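PDB 4OZU: coronin from Toxoplasma gondii, which probably binds actin filaments, this chain being the N-terminal WD40 beta-propeller domain of the longer protein. Local coordinates for residues A[38-43]-A[83-88]; A[272-277]-A[317-322]; A[279-284]-A[292-297]; A[333-338]-A[347-352]. One frame throughout, in Å; residues are numbered along the deposited sequence.

Contact 1. Residues A[38-43]-A[83-88]. With ACT (acetate ion), chain C.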
loop_
_atom_site.group_PDB
_atom_site.type_symbol
_atom_site.label_atom_id
_atom_site.label_comp_id
_atom_site.label_asym_id
_atom_site.label_seq_id
_atom_site.Cartn_x
_atom_site.Cartn_y
_atom_site.Cartn_z
ATOM N N GLY A 38 3.552 7.545 -0.533
ATOM C CA GLY A 38 3.850 8.776 0.186
ATOM C C GLY A 38 3.091 8.965 1.487
ATOM O O GLY A 38 3.625 9.525 2.444
ATOM N N LEU A 39 1.846 8.504 1.520
ATOM C CA LEU A 39 1.014 8.623 2.708
ATOM C C LEU A 39 0.665 7.248 3.240
ATOM O O LEU A 39 0.945 6.227 2.608
ATOM C CB LEU A 39 -0.275 9.401 2.404
ATOM C CG LEU A 39 -0.143 10.703 1.620
ATOM C CD1 LEU A 39 -1.524 11.265 1.302
ATOM C CD2 LEU A 39 0.680 11.717 2.394
ATOM N N ALA A 40 0.049 7.233 4.413
ATOM C CA ALA A 40 -0.477 6.012 4.997
ATOM C C ALA A 40 -1.713 6.342 5.822
ATOM O O ALA A 40 -1.858 7.453 6.326
ATOM C CB ALA A 40 0.566 5.329 5.854
ATOM N N ALA A 41 -2.615 5.377 5.933
ATOM C CA ALA A 41 -3.799 5.549 6.759
ATOM C C ALA A 41 -4.261 4.204 7.286
ATOM O O ALA A 41 -4.085 3.180 6.625
ATOM C CB ALA A 41 -4.919 6.229 5.964
ATOM N N ASN A 42 -4.821 4.201 8.490
ATOM C CA ASN A 42 -5.544 3.035 8.972
ATOM C C ASN A 42 -6.978 3.474 9.265
ATOM O O ASN A 42 -7.451 4.439 8.668
ATOM C CB ASN A 42 -4.840 2.389 10.179
ATOM C CG ASN A 42 -4.782 3.280 11.417
ATOM O OD1 ASN A 42 -5.340 4.380 11.464
ATOM N ND2 ASN A 42 -4.101 2.781 12.442
ATOM N N THR A 43 -7.691 2.781 10.143
ATOM C CA THR A 43 -9.099 3.106 10.336
ATOM C C THR A 43 -9.292 4.384 11.147
ATOM O O THR A 43 -10.402 4.904 11.209
ATOM C CB THR A 43 -9.860 1.966 11.033
ATOM O OG1 THR A 43 -9.261 1.680 12.302
ATOM C CG2 THR A 43 -9.852 0.716 10.165
ATOM N N GLN A 83 11.073 7.641 3.708
ATOM C CA GLN A 83 10.898 7.041 2.383
ATOM C C GLN A 83 9.623 6.220 2.249
ATOM O O GLN A 83 9.093 6.071 1.147
ATOM C CB GLN A 83 12.095 6.160 2.045
ATOM C CG GLN A 83 13.382 6.949 1.882
ATOM C CD GLN A 83 13.314 7.949 0.741
ATOM O OE1 GLN A 83 13.515 9.148 0.939
ATOM N NE2 GLN A 83 13.031 7.457 -0.460
ATOM N N ASP A 84 9.147 5.666 3.357
ATOM C CA ASP A 84 7.930 4.871 3.340
ATOM C C ASP A 84 7.331 4.816 4.736
ATOM O O ASP A 84 8.036 4.899 5.739
ATOM C CB ASP A 84 8.200 3.447 2.826
ATOM C CG ASP A 84 6.919 2.696 2.455
ATOM O OD1 ASP A 84 5.898 3.359 2.167
ATOM O OD2 ASP A 84 6.935 1.437 2.437
ATOM N N THR A 85 6.016 4.673 4.785
ATOM C CA THR A 85 5.283 4.608 6.039
ATOM C C THR A 85 4.163 3.596 5.855
ATOM O O THR A 85 3.527 3.580 4.811
ATOM C CB THR A 85 4.666 5.972 6.444
ATOM O OG1 THR A 85 5.686 6.980 6.511
ATOM C CG2 THR A 85 3.981 5.864 7.790
ATOM N N ASN A 86 3.921 2.763 6.861
ATOM C CA ASN A 86 2.785 1.844 6.823
ATOM C C ASN A 86 2.282 1.522 8.221
ATOM O O ASN A 86 3.055 1.159 9.105
ATOM C CB ASN A 86 3.147 0.547 6.091
ATOM C CG ASN A 86 2.834 0.608 4.602
ATOM O OD1 ASN A 86 1.702 0.893 4.200
ATOM N ND2 ASN A 86 3.841 0.353 3.778
ATOM N N PHE A 87 0.977 1.673 8.416
ATOM C CA PHE A 87 0.339 1.227 9.646
ATOM C C PHE A 87 0.277 -0.293 9.716
ATOM O O PHE A 87 0.205 -0.974 8.687
ATOM C CB PHE A 87 -1.071 1.795 9.750
ATOM C CG PHE A 87 -1.106 3.262 10.059
ATOM C CD1 PHE A 87 -1.055 3.703 11.366
ATOM C CD2 PHE A 87 -1.174 4.200 9.041
ATOM C CE1 PHE A 87 -1.082 5.050 11.658
ATOM C CE2 PHE A 87 -1.202 5.555 9.330
ATOM C CZ PHE A 87 -1.156 5.975 10.641
ATOM N N SER A 88 0.304 -0.822 10.933
ATOM C CA SER A 88 0.081 -2.245 11.142
ATOM C C SER A 88 -1.296 -2.646 10.633
ATOM O O SER A 88 -2.247 -1.876 10.743
ATOM C CB SER A 88 0.186 -2.602 12.619
ATOM O OG SER A 88 -0.333 -3.899 12.854
HETATM C C ACT C . -6.748 -0.572 12.458
HETATM O O ACT C . -7.574 -0.379 13.375
HETATM O OXT ACT C . -6.888 0.131 11.437
HETATM C CH3 ACT C . -5.659 -1.593 12.578
HETATM O O HOH W 1 4.338 5.885 1.926
HETATM O O HOH W 2 5.575 7.701 3.702
HETATM O O HOH W 3 1.272 3.625 2.855
HETATM O O HOH W 4 -2.545 0.250 12.424
#
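The amide of Asn42 lies over one face of the Phe87 ring, with CG 3.7 Å above the ring plane and offset toward the rim. The two side chains cross at about a right angle, yet the amide and ring planes are only 31° apart, and Asn42 ND2 comes 3.4 Å from Phe87 CD1. Asn42 CG stands between its own backbone N and carbonyl carbon (chi1 64°), which carries the amide back over the ring. Partners beyond the segments hold the amide in this rotation: OD1 accepts from the backbone N of Glu44 and Tyr45, while ND2 donates to Arg92 O and to a water at 3.0 Å. The ring edge is occupied by Ala40, whose O lies 3.6 Å from Phe87 CE2. Ala40 CB packs 3.8 Å from Phe87 CD2 and also reaches Thr85 CG2. Near Gly38 water links the two segments: one molecule accepts from Gly38 N at 3.1 Å and donates to Asp84 OD1 at 3.0 Å. Beside Asn42, an acetate, probably from the crystallisation liquor, accepts from Thr43 N through OXT. Strands 40-41 and 82-87 are end strands of different sheets, so this is the side-chain interface between innermost strands of neighbouring blades in a seven-bladed beta-propeller.

Contact 2. Residues A[272-277]-A[317-322]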
loop_
_atom_site.group_PDB
_atom_site.type_symbol
_atom_site.label_atom_id
_atom_site.label_comp_id
_atom_site.label_asym_id
_atom_site.label_seq_id
_atom_site.Cartn_x
_atom_site.Cartn_y
_atom_site.Cartn_z
ATOM N N TYR A 272 1.803 3.309 -9.418
ATOM C CA TYR A 272 1.603 2.507 -8.219
ATOM C C TYR A 272 0.280 1.770 -8.320
ATOM O O TYR A 272 -0.771 2.409 -8.427
ATOM C CB TYR A 272 1.626 3.387 -6.967
ATOM C CG TYR A 272 3.000 3.935 -6.679
ATOM C CD1 TYR A 272 3.898 3.219 -5.898
ATOM C CD2 TYR A 272 3.415 5.148 -7.216
ATOM C CE1 TYR A 272 5.166 3.699 -5.648
ATOM C CE2 TYR A 272 4.684 5.639 -6.966
ATOM C CZ TYR A 272 5.554 4.903 -6.185
ATOM O OH TYR A 272 6.815 5.372 -5.931
ATOM N N PRO A 273 0.323 0.429 -8.309
ATOM C CA PRO A 273 -0.908 -0.364 -8.290
ATOM C C PRO A 273 -1.424 -0.575 -6.873
ATOM O O PRO A 273 -0.650 -0.929 -5.982
ATOM C CB PRO A 273 -0.474 -1.688 -8.921
ATOM C CG PRO A 273 0.951 -1.832 -8.505
ATOM C CD PRO A 273 1.517 -0.431 -8.429
ATOM N N ILE A 274 -2.723 -0.341 -6.679
ATOM C CA ILE A 274 -3.395 -0.570 -5.405
ATOM C C ILE A 274 -4.526 -1.568 -5.607
ATOM O O ILE A 274 -5.461 -1.295 -6.365
ATOM C CB ILE A 274 -3.969 0.738 -4.822
ATOM C CG1 ILE A 274 -2.855 1.776 -4.629
ATOM C CG2 ILE A 274 -4.703 0.476 -3.518
ATOM C CD1 ILE A 274 -1.752 1.352 -3.678
ATOM N N PHE A 275 -4.442 -2.716 -4.938
ATOM C CA PHE A 275 -5.452 -3.760 -5.073
ATOM C C PHE A 275 -6.381 -3.825 -3.869
ATOM O O PHE A 275 -5.935 -3.928 -2.727
ATOM C CB PHE A 275 -4.786 -5.121 -5.278
ATOM C CG PHE A 275 -5.740 -6.224 -5.676
ATOM C CD1 PHE A 275 -6.609 -6.066 -6.744
ATOM C CD2 PHE A 275 -5.734 -7.435 -5.001
ATOM C CE1 PHE A 275 -7.459 -7.089 -7.121
ATOM C CE2 PHE A 275 -6.586 -8.462 -5.372
ATOM C CZ PHE A 275 -7.444 -8.291 -6.430
ATOM N N ASP A 276 -7.676 -3.747 -4.153
ATOM C CA ASP A 276 -8.730 -4.029 -3.188
ATOM C C ASP A 276 -9.015 -5.522 -3.297
ATOM O O ASP A 276 -9.722 -5.964 -4.195
ATOM C CB ASP A 276 -9.973 -3.178 -3.488
ATOM C CG ASP A 276 -11.189 -3.540 -2.626
ATOM O OD1 ASP A 276 -11.130 -4.522 -1.852
ATOM O OD2 ASP A 276 -12.234 -2.838 -2.755
ATOM N N GLU A 277 -8.441 -6.296 -2.382
ATOM C CA GLU A 277 -8.494 -7.750 -2.462
ATOM C C GLU A 277 -9.914 -8.274 -2.268
ATOM O O GLU A 277 -10.205 -9.425 -2.589
ATOM C CB GLU A 277 -7.570 -8.372 -1.413
ATOM C CG GLU A 277 -8.093 -8.275 0.023
ATOM C CD GLU A 277 -8.997 -9.439 0.400
ATOM O OE1 GLU A 277 -8.602 -10.604 0.168
ATOM O OE2 GLU A 277 -10.104 -9.190 0.929
ATOM N N PHE A 317 -0.033 9.988 -2.118
ATOM C CA PHE A 317 -1.355 9.441 -1.872
ATOM C C PHE A 317 -1.310 8.172 -1.039
ATOM O O PHE A 317 -0.247 7.610 -0.772
ATOM C CB PHE A 317 -2.054 9.150 -3.198
ATOM C CG PHE A 317 -1.574 7.899 -3.855
ATOM C CD1 PHE A 317 -0.438 7.906 -4.650
ATOM C CD2 PHE A 317 -2.250 6.708 -3.664
ATOM C CE1 PHE A 317 0.005 6.745 -5.241
ATOM C CE2 PHE A 317 -1.802 5.546 -4.250
ATOM C CZ PHE A 317 -0.683 5.565 -5.038
ATOM N N CYS A 318 -2.492 7.740 -0.621
ATOM C CA CYS A 318 -2.687 6.407 -0.081
ATOM C C CYS A 318 -4.169 6.115 -0.183
ATOM O O CYS A 318 -4.958 7.003 -0.510
ATOM C CB CYS A 318 -2.209 6.291 1.368
ATOM S SG CYS A 318 -3.259 7.166 2.571
ATOM N N PHE A 319 -4.532 4.870 0.077
ATOM C CA PHE A 319 -5.930 4.476 0.169
ATOM C C PHE A 319 -6.208 4.049 1.599
ATOM O O PHE A 319 -5.300 3.593 2.294
ATOM C CB PHE A 319 -6.242 3.334 -0.801
ATOM C CG PHE A 319 -6.422 3.777 -2.224
ATOM C CD1 PHE A 319 -5.349 4.246 -2.959
ATOM C CD2 PHE A 319 -7.663 3.706 -2.829
ATOM C CE1 PHE A 319 -5.514 4.644 -4.269
ATOM C CE2 PHE A 319 -7.833 4.101 -4.136
ATOM C CZ PHE A 319 -6.757 4.571 -4.856
ATOM N N ILE A 320 -7.452 4.185 2.038
ATOM C CA ILE A 320 -7.816 3.807 3.397
ATOM C C ILE A 320 -8.157 2.327 3.439
ATOM O O ILE A 320 -8.421 1.718 2.400
ATOM C CB ILE A 320 -9.016 4.633 3.935
ATOM C CG1 ILE A 320 -10.305 4.294 3.177
ATOM C CG2 ILE A 320 -8.698 6.122 3.864
ATOM C CD1 ILE A 320 -11.549 5.001 3.730
ATOM N N PRO A 321 -8.157 1.738 4.639
ATOM C CA PRO A 321 -8.522 0.321 4.715
ATOM C C PRO A 321 -10.001 0.107 4.444
ATOM O O PRO A 321 -10.800 1.020 4.640
ATOM C CB PRO A 321 -8.178 -0.064 6.159
ATOM C CG PRO A 321 -7.296 1.024 6.661
ATOM C CD PRO A 321 -7.713 2.258 5.941
ATOM N N LYS A 322 -10.353 -1.097 4.017
ATOM C CA LYS A 322 -11.748 -1.441 3.744
ATOM C C LYS A 322 -12.631 -1.209 4.963
ATOM O O LYS A 322 -13.757 -0.752 4.831
ATOM C CB LYS A 322 -11.855 -2.899 3.297
ATOM C CG LYS A 322 -13.271 -3.376 3.027
ATOM C CD LYS A 322 -13.922 -2.650 1.854
ATOM C CE LYS A 322 -13.215 -2.964 0.551
ATOM N NZ LYS A 322 -14.009 -2.567 -0.640
#
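Ile274 sets its CG2 methyl over the face of the Phe319 ring, 4.2 Å from the centroid and 23° off the normal, a CH-pi contact. Its other branch, CG1, meets the edge of the Phe317 ring at CE2, 3.9 Å away. Farther along the same edge, Phe317 CZ touches Tyr272 CB at 3.7 Å. Phe317 CG sits between its backbone N and carbonyl carbon (chi1 77°), and this brings the ring up to the opposing strand. This close apolar part, with the buried Phe317, gives way to a sparser polar end carried by a single pair: Lys322 NZ donates to Asp276 OD2 at 2.8 Å in a salt bridge. The ammonium meets the syn side, 25° out of the carboxylate plane. Thr279 OG1 also bonds OD2, and Lys322 NZ has a second acceptor in Ile332 O, so both charged ends are fixed by more than each other. The axes of segments 272-275 and 317-319 run nearly parallel, 9.2 Å apart at closest approach, too far for backbone pairing; side chains alone join them, as between the innermost strands of adjacent beta-propeller blades.

Contact 3. Residues A[279-284]-A[292-297]; sequences TGMLYV and CRYYQY
Leu282 and Tyr295 form a hydrogen-bonded pair in an antiparallel beta hairpin, the middle of a four-stranded propeller blade: Leu282 N donates to Tyr295 O at 2.7 Å, and Tyr295 N donates to Leu282 O at 2.9 Å. Val284 N continues the ladder to Arg293 O, nearly straight at 176°, and Tyr297 N extends it to Gly280 O. On the face bearing Tyr283, that ring meets Tyr294 obliquely, with planes 50° apart and Tyr283 CD2 3.5 Å from Tyr294 CB. Met281, bent at both chi2 and chi3, brings CE to 3.8 Å from Tyr294 CD2 and 3.2 Å from Tyr295 O. On the other face, Val284 CG2 approaches the edge of the Tyr295 ring in its plane, and Val284 lies alongside Arg293. A second shell fixes these groups: Tyr294 OH bonds Leu15 O, and its ring meets Phe349 edge-to-face, while Phe319 abuts the Tyr283 ring. Gln296 runs out extended, its OE1 bonded to Ile12 N and its NE2 shared between Pro10 O and Thr279 O, the latter at 2.8 Å. Thr279 itself is set by an ST turn, its OG1 bonded to Asp276 OD2 and accepting from Met281 N at 3.3 Å.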
loop_
_atom_site.group_PDB
_atom_site.type_symbol
_atom_site.label_atom_id
_atom_site.label_comp_id
_atom_site.label_asym_id
_atom_site.label_seq_id
_atom_site.Cartn_x
_atom_site.Cartn_y
_atom_site.Cartn_z
ATOM N N THR A 279 -12.957 -6.718 -3.358
ATOM C CA THR A 279 -13.831 -6.528 -4.518
ATOM C C THR A 279 -13.133 -6.791 -5.849
ATOM O O THR A 279 -13.797 -7.007 -6.866
ATOM C CB THR A 279 -14.406 -5.098 -4.587
ATOM O OG1 THR A 279 -13.345 -4.167 -4.819
ATOM C CG2 THR A 279 -15.153 -4.734 -3.305
ATOM N N GLY A 280 -11.806 -6.759 -5.847
ATOM C CA GLY A 280 -11.047 -6.899 -7.075
ATOM C C GLY A 280 -10.746 -5.590 -7.789
ATOM O O GLY A 280 -10.156 -5.595 -8.868
ATOM N N MET A 281 -11.130 -4.463 -7.200
ATOM C CA MET A 281 -10.787 -3.172 -7.786
ATOM C C MET A 281 -9.280 -2.984 -7.746
ATOM O O MET A 281 -8.617 -3.284 -6.741
ATOM C CB MET A 281 -11.468 -2.008 -7.062
ATOM C CG MET A 281 -12.975 -1.920 -7.228
ATOM S SD MET A 281 -13.589 -2.060 -8.918
ATOM C CE MET A 281 -12.678 -0.768 -9.756
ATOM N N LEU A 282 -8.747 -2.487 -8.856
ATOM C CA LEU A 282 -7.311 -2.301 -9.011
ATOM C C LEU A 282 -7.055 -0.896 -9.525
ATOM O O LEU A 282 -7.409 -0.570 -10.660
ATOM C CB LEU A 282 -6.743 -3.355 -9.967
ATOM C CG LEU A 282 -5.229 -3.458 -10.153
ATOM C CD1 LEU A 282 -4.500 -3.644 -8.830
ATOM C CD2 LEU A 282 -4.901 -4.598 -11.091
ATOM N N TYR A 283 -6.470 -0.059 -8.673
ATOM C CA TYR A 283 -6.209 1.335 -9.021
ATOM C C TYR A 283 -4.745 1.492 -9.432
ATOM O O TYR A 283 -3.871 0.885 -8.822
ATOM C CB TYR A 283 -6.528 2.258 -7.842
ATOM C CG TYR A 283 -7.911 2.072 -7.247
ATOM C CD1 TYR A 283 -8.145 1.084 -6.308
ATOM C CD2 TYR A 283 -8.972 2.884 -7.620
ATOM C CE1 TYR A 283 -9.392 0.902 -5.755
ATOM C CE2 TYR A 283 -10.237 2.711 -7.071
ATOM C CZ TYR A 283 -10.437 1.717 -6.140
ATOM O OH TYR A 283 -11.679 1.525 -5.585
ATOM N N VAL A 284 -4.484 2.280 -10.474
ATOM C CA VAL A 284 -3.111 2.590 -10.868
ATOM C C VAL A 284 -2.935 4.097 -10.827
ATOM O O VAL A 284 -3.602 4.835 -11.550
ATOM C CB VAL A 284 -2.754 2.013 -12.264
ATOM C CG1 VAL A 284 -2.733 0.491 -12.199
ATOM C CG2 VAL A 284 -3.730 2.478 -13.336
ATOM N N CYS A 292 -6.297 9.287 -12.123
ATOM C CA CYS A 292 -6.111 7.914 -11.667
ATOM C C CYS A 292 -7.158 7.034 -12.329
ATOM O O CYS A 292 -8.344 7.348 -12.266
ATOM C CB CYS A 292 -6.246 7.816 -10.144
ATOM S SG CYS A 292 -6.958 6.240 -9.606
ATOM N N ARG A 293 -6.738 5.948 -12.971
ATOM C CA ARG A 293 -7.703 5.032 -13.569
ATOM C C ARG A 293 -7.735 3.712 -12.821
ATOM O O ARG A 293 -6.786 3.340 -12.130
ATOM C CB ARG A 293 -7.403 4.803 -15.048
ATOM C CG ARG A 293 -6.051 4.217 -15.358
ATOM C CD ARG A 293 -5.882 4.086 -16.864
ATOM N NE ARG A 293 -6.936 3.264 -17.452
ATOM C CZ ARG A 293 -7.093 3.055 -18.756
ATOM N NH1 ARG A 293 -6.265 3.612 -19.633
ATOM N NH2 ARG A 293 -8.086 2.288 -19.185
ATOM N N TYR A 294 -8.858 3.021 -12.945
ATOM C CA TYR A 294 -9.042 1.776 -12.237
ATOM C C TYR A 294 -9.762 0.724 -13.063
ATOM O O TYR A 294 -10.487 1.018 -14.023
ATOM C CB TYR A 294 -9.787 2.017 -10.924
ATOM C CG TYR A 294 -10.869 3.060 -10.978
ATOM C CD1 TYR A 294 -10.567 4.404 -10.806
ATOM C CD2 TYR A 294 -12.204 2.705 -11.166
ATOM C CE1 TYR A 294 -11.562 5.369 -10.839
ATOM C CE2 TYR A 294 -13.198 3.663 -11.199
ATOM C CZ TYR A 294 -12.873 4.991 -11.032
ATOM O OH TYR A 294 -13.868 5.945 -11.064
ATOM N N TYR A 295 -9.510 -0.512 -12.650
ATOM C CA TYR A 295 -9.936 -1.724 -13.321
ATOM C C TYR A 295 -10.564 -2.624 -12.275
ATOM O O TYR A 295 -10.310 -2.442 -11.082
ATOM C CB TYR A 295 -8.744 -2.447 -13.957
ATOM C CG TYR A 295 -7.921 -1.610 -14.901
ATOM C CD1 TYR A 295 -6.979 -0.708 -14.427
ATOM C CD2 TYR A 295 -8.075 -1.735 -16.269
ATOM C CE1 TYR A 295 -6.222 0.057 -15.302
ATOM C CE2 TYR A 295 -7.330 -0.979 -17.150
ATOM C CZ TYR A 295 -6.408 -0.084 -16.663
ATOM O OH TYR A 295 -5.668 0.658 -17.551
ATOM N N GLN A 296 -11.356 -3.600 -12.703
ATOM C CA GLN A 296 -11.712 -4.692 -11.806
ATOM C C GLN A 296 -11.120 -5.992 -12.294
ATOM O O GLN A 296 -11.288 -6.365 -13.449
ATOM C CB GLN A 296 -13.221 -4.864 -11.658
ATOM C CG GLN A 296 -13.534 -5.808 -10.502
ATOM C CD GLN A 296 -14.995 -6.160 -10.363
ATOM O OE1 GLN A 296 -15.738 -6.211 -11.345
ATOM N NE2 GLN A 296 -15.416 -6.420 -9.128
ATOM N N TYR A 297 -10.432 -6.670 -11.383
ATOM C CA TYR A 297 -9.963 -8.029 -11.597
ATOM C C TYR A 297 -11.047 -8.949 -11.063
ATOM O O TYR A 297 -11.272 -9.014 -9.857
ATOM C CB TYR A 297 -8.631 -8.249 -10.890
ATOM C CG TYR A 297 -7.920 -9.555 -11.183
ATOM C CD1 TYR A 297 -7.800 -10.037 -12.476
ATOM C CD2 TYR A 297 -7.306 -10.268 -10.160
ATOM C CE1 TYR A 297 -7.128 -11.222 -12.736
ATOM C CE2 TYR A 297 -6.638 -11.445 -10.408
ATOM C CZ TYR A 297 -6.546 -11.914 -11.693
ATOM O OH TYR A 297 -5.866 -13.081 -11.931
HETATM O O HOH W 5 -13.632 -9.102 -8.434
HETATM O O HOH W 6 -3.451 6.273 -13.896
#

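Contact 4. Residues A[333-338]-A[347-352]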
loop_
_atom_site.group_PDB
_atom_site.type_symbol
_atom_site.label_atom_id
_atom_site.label_comp_id
_atom_site.label_asym_id
_atom_site.label_seq_id
_atom_site.Cartn_x
_atom_site.Cartn_y
_atom_site.Cartn_z
ATOM N N GLY A 333 -13.961 2.252 -1.805
ATOM C CA GLY A 333 -12.589 2.660 -1.566
ATOM C C GLY A 333 -12.486 4.163 -1.439
ATOM O O GLY A 333 -13.398 4.895 -1.851
ATOM N N ARG A 334 -11.390 4.629 -0.850
ATOM C CA ARG A 334 -11.153 6.064 -0.737
ATOM C C ARG A 334 -9.671 6.377 -0.825
ATOM O O ARG A 334 -8.854 5.812 -0.093
ATOM C CB ARG A 334 -11.728 6.616 0.572
ATOM C CG ARG A 334 -11.774 8.139 0.612
ATOM C CD ARG A 334 -12.107 8.670 2.008
ATOM N NE ARG A 334 -13.251 7.988 2.612
ATOM C CZ ARG A 334 -13.518 7.990 3.916
ATOM N NH1 ARG A 334 -12.738 8.654 4.763
ATOM N NH2 ARG A 334 -14.570 7.333 4.379
ATOM N N MET A 335 -9.338 7.268 -1.748
ATOM C CA MET A 335 -7.981 7.774 -1.875
ATOM C C MET A 335 -7.844 9.077 -1.105
ATOM O O MET A 335 -8.745 9.908 -1.119
ATOM C CB MET A 335 -7.631 7.998 -3.344
ATOM C CG MET A 335 -6.244 8.564 -3.586
ATOM S SD MET A 335 -6.034 9.113 -5.293
ATOM C CE MET A 335 -6.197 7.565 -6.170
ATOM N N LEU A 336 -6.715 9.237 -0.427
ATOM C CA LEU A 336 -6.323 10.520 0.134
ATOM C C LEU A 336 -5.227 11.046 -0.769
ATOM O O LEU A 336 -4.157 10.451 -0.866
ATOM C CB LEU A 336 -5.846 10.380 1.579
ATOM C CG LEU A 336 -6.889 9.775 2.520
ATOM C CD1 LEU A 336 -6.298 9.473 3.891
ATOM C CD2 LEU A 336 -8.076 10.722 2.647
ATOM N N LYS A 337 -5.528 12.143 -1.449
ATOM C CA LYS A 337 -4.658 12.718 -2.467
ATOM C C LYS A 337 -4.001 14.000 -1.961
ATOM O O LYS A 337 -4.695 14.964 -1.705
ATOM C CB LYS A 337 -5.483 13.013 -3.727
ATOM C CG LYS A 337 -4.729 13.701 -4.851
ATOM C CD LYS A 337 -5.702 14.294 -5.860
ATOM C CE LYS A 337 -4.990 15.174 -6.875
ATOM N NZ LYS A 337 -5.920 16.178 -7.460
ATOM N N GLN A 338 -2.677 14.026 -1.817
ATOM C CA GLN A 338 -2.001 15.281 -1.475
ATOM C C GLN A 338 -1.967 16.196 -2.687
ATOM O O GLN A 338 -1.506 15.804 -3.765
ATOM C CB GLN A 338 -0.574 15.042 -0.974
ATOM C CG GLN A 338 0.203 16.321 -0.661
ATOM C CD GLN A 338 1.565 16.030 -0.052
ATOM O OE1 GLN A 338 1.774 14.972 0.554
ATOM N NE2 GLN A 338 2.504 16.960 -0.217
ATOM N N ILE A 347 -10.946 11.307 -2.076
ATOM C CA ILE A 347 -11.697 10.906 -3.256
ATOM C C ILE A 347 -12.391 9.588 -2.959
ATOM O O ILE A 347 -11.728 8.581 -2.724
ATOM C CB ILE A 347 -10.796 10.710 -4.499
ATOM C CG1 ILE A 347 -9.813 11.874 -4.685
ATOM C CG2 ILE A 347 -11.655 10.518 -5.740
ATOM C CD1 ILE A 347 -10.448 13.185 -5.019
ATOM N N SER A 348 -13.718 9.593 -2.969
ATOM C CA SER A 348 -14.486 8.370 -2.771
ATOM C C SER A 348 -14.675 7.649 -4.100
ATOM O O SER A 348 -14.841 8.285 -5.140
ATOM C CB SER A 348 -15.859 8.676 -2.149
ATOM O OG SER A 348 -15.747 9.053 -0.787
ATOM N N PHE A 349 -14.651 6.323 -4.056
ATOM C CA PHE A 349 -15.022 5.506 -5.202
ATOM C C PHE A 349 -16.297 4.759 -4.841
ATOM O O PHE A 349 -16.315 3.918 -3.935
ATOM C CB PHE A 349 -13.878 4.573 -5.587
ATOM C CG PHE A 349 -12.612 5.316 -5.891
ATOM C CD1 PHE A 349 -12.388 5.837 -7.153
ATOM C CD2 PHE A 349 -11.679 5.551 -4.898
ATOM C CE1 PHE A 349 -11.234 6.551 -7.429
ATOM C CE2 PHE A 349 -10.522 6.261 -5.169
ATOM C CZ PHE A 349 -10.304 6.764 -6.434
ATOM N N ILE A 350 -17.355 5.114 -5.556
ATOM C CA ILE A 350 -18.725 4.777 -5.194
ATOM C C ILE A 350 -19.412 4.016 -6.310
ATOM O O ILE A 350 -19.325 4.395 -7.475
ATOM C CB ILE A 350 -19.526 6.059 -4.873
ATOM C CG1 ILE A 350 -18.963 6.718 -3.615
ATOM C CG2 ILE A 350 -20.995 5.752 -4.659
ATOM C CD1 ILE A 350 -19.313 8.163 -3.475
ATOM N N VAL A 351 -20.088 2.932 -5.956
ATOM C CA VAL A 351 -20.945 2.234 -6.907
ATOM C C VAL A 351 -22.281 2.957 -6.994
ATOM O O VAL A 351 -22.962 3.099 -5.981
ATOM C CB VAL A 351 -21.183 0.775 -6.496
ATOM C CG1 VAL A 351 -22.092 0.075 -7.503
ATOM C CG2 VAL A 351 -19.858 0.041 -6.358
ATOM N N PRO A 352 -22.670 3.415 -8.199
ATOM C CA PRO A 352 -23.956 4.107 -8.303
ATOM C C PRO A 352 -25.117 3.144 -8.133
ATOM O O PRO A 352 -25.172 2.116 -8.805
ATOM C CB PRO A 352 -23.931 4.699 -9.716
ATOM C CG PRO A 352 -23.021 3.809 -10.478
ATOM C CD PRO A 352 -21.983 3.333 -9.501
#
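Ser348 OG, 4.3 Å from Arg334 CG across the strand pair, is gripped by three groups from outside: Glu331 OE2, Trp20 NE1 and Arg329 NH2. Glu331 OE2 also takes a salt bridge from Arg334 NE, so one carboxylate positions the polar ends of both facing residues. Arg334 carries CG away from its backbone N (chi1 -168°), and this lays Arg334 CG 3.4 Å from Ile347 O. On either side of the non-hydrogen-bonded pair Arg334-Ser348 the backbones are joined. Ile347 N donates to Met335 O at 2.8 Å, and the reverse bond from Met335 N to Ile347 O is 2.9 Å; both lie in the carbonyl plane. Phe349 N donates to Gly333 O at 2.9 Å. On the face opposite Ser348, the Phe349 ring turns its edge to the neighbouring strand, CD2 lying 3.6 Å from Gly333 O and CE2 3.8 Å from Met335 CB. Strand 16-25 flanks this antiparallel hairpin, so the blade combines strands from both ends of the chain, the ring closure typical of WD40 beta-propellers.

How the contacts relate
Contacts 1 and 2 both join innermost strands of successive blades, and strand 317-319 connects them: their centres are 11 Å apart, with Leu39 N 3.2 Å from Phe317 O, a probable hydrogen bond. Contacts 3 and 4 are hairpins within the blades that contact 2 brings together. Ile274 N to Tyr283 O (2.7 Å) ties contact 2 to contact 3, and Leu336 N to Cys318 O (2.8 Å) ties it to contact 4. The hairpins also meet directly, Phe349 CE1 lying 3.6 Å from Tyr294 CE1. Contact 1 touches contact 4, Leu39 CD1 lying 3.5 Å from Leu336 O, but stays about 13 Å from contact 3 at the nearest atoms. The acetate is bound by Thr43 in contact 1.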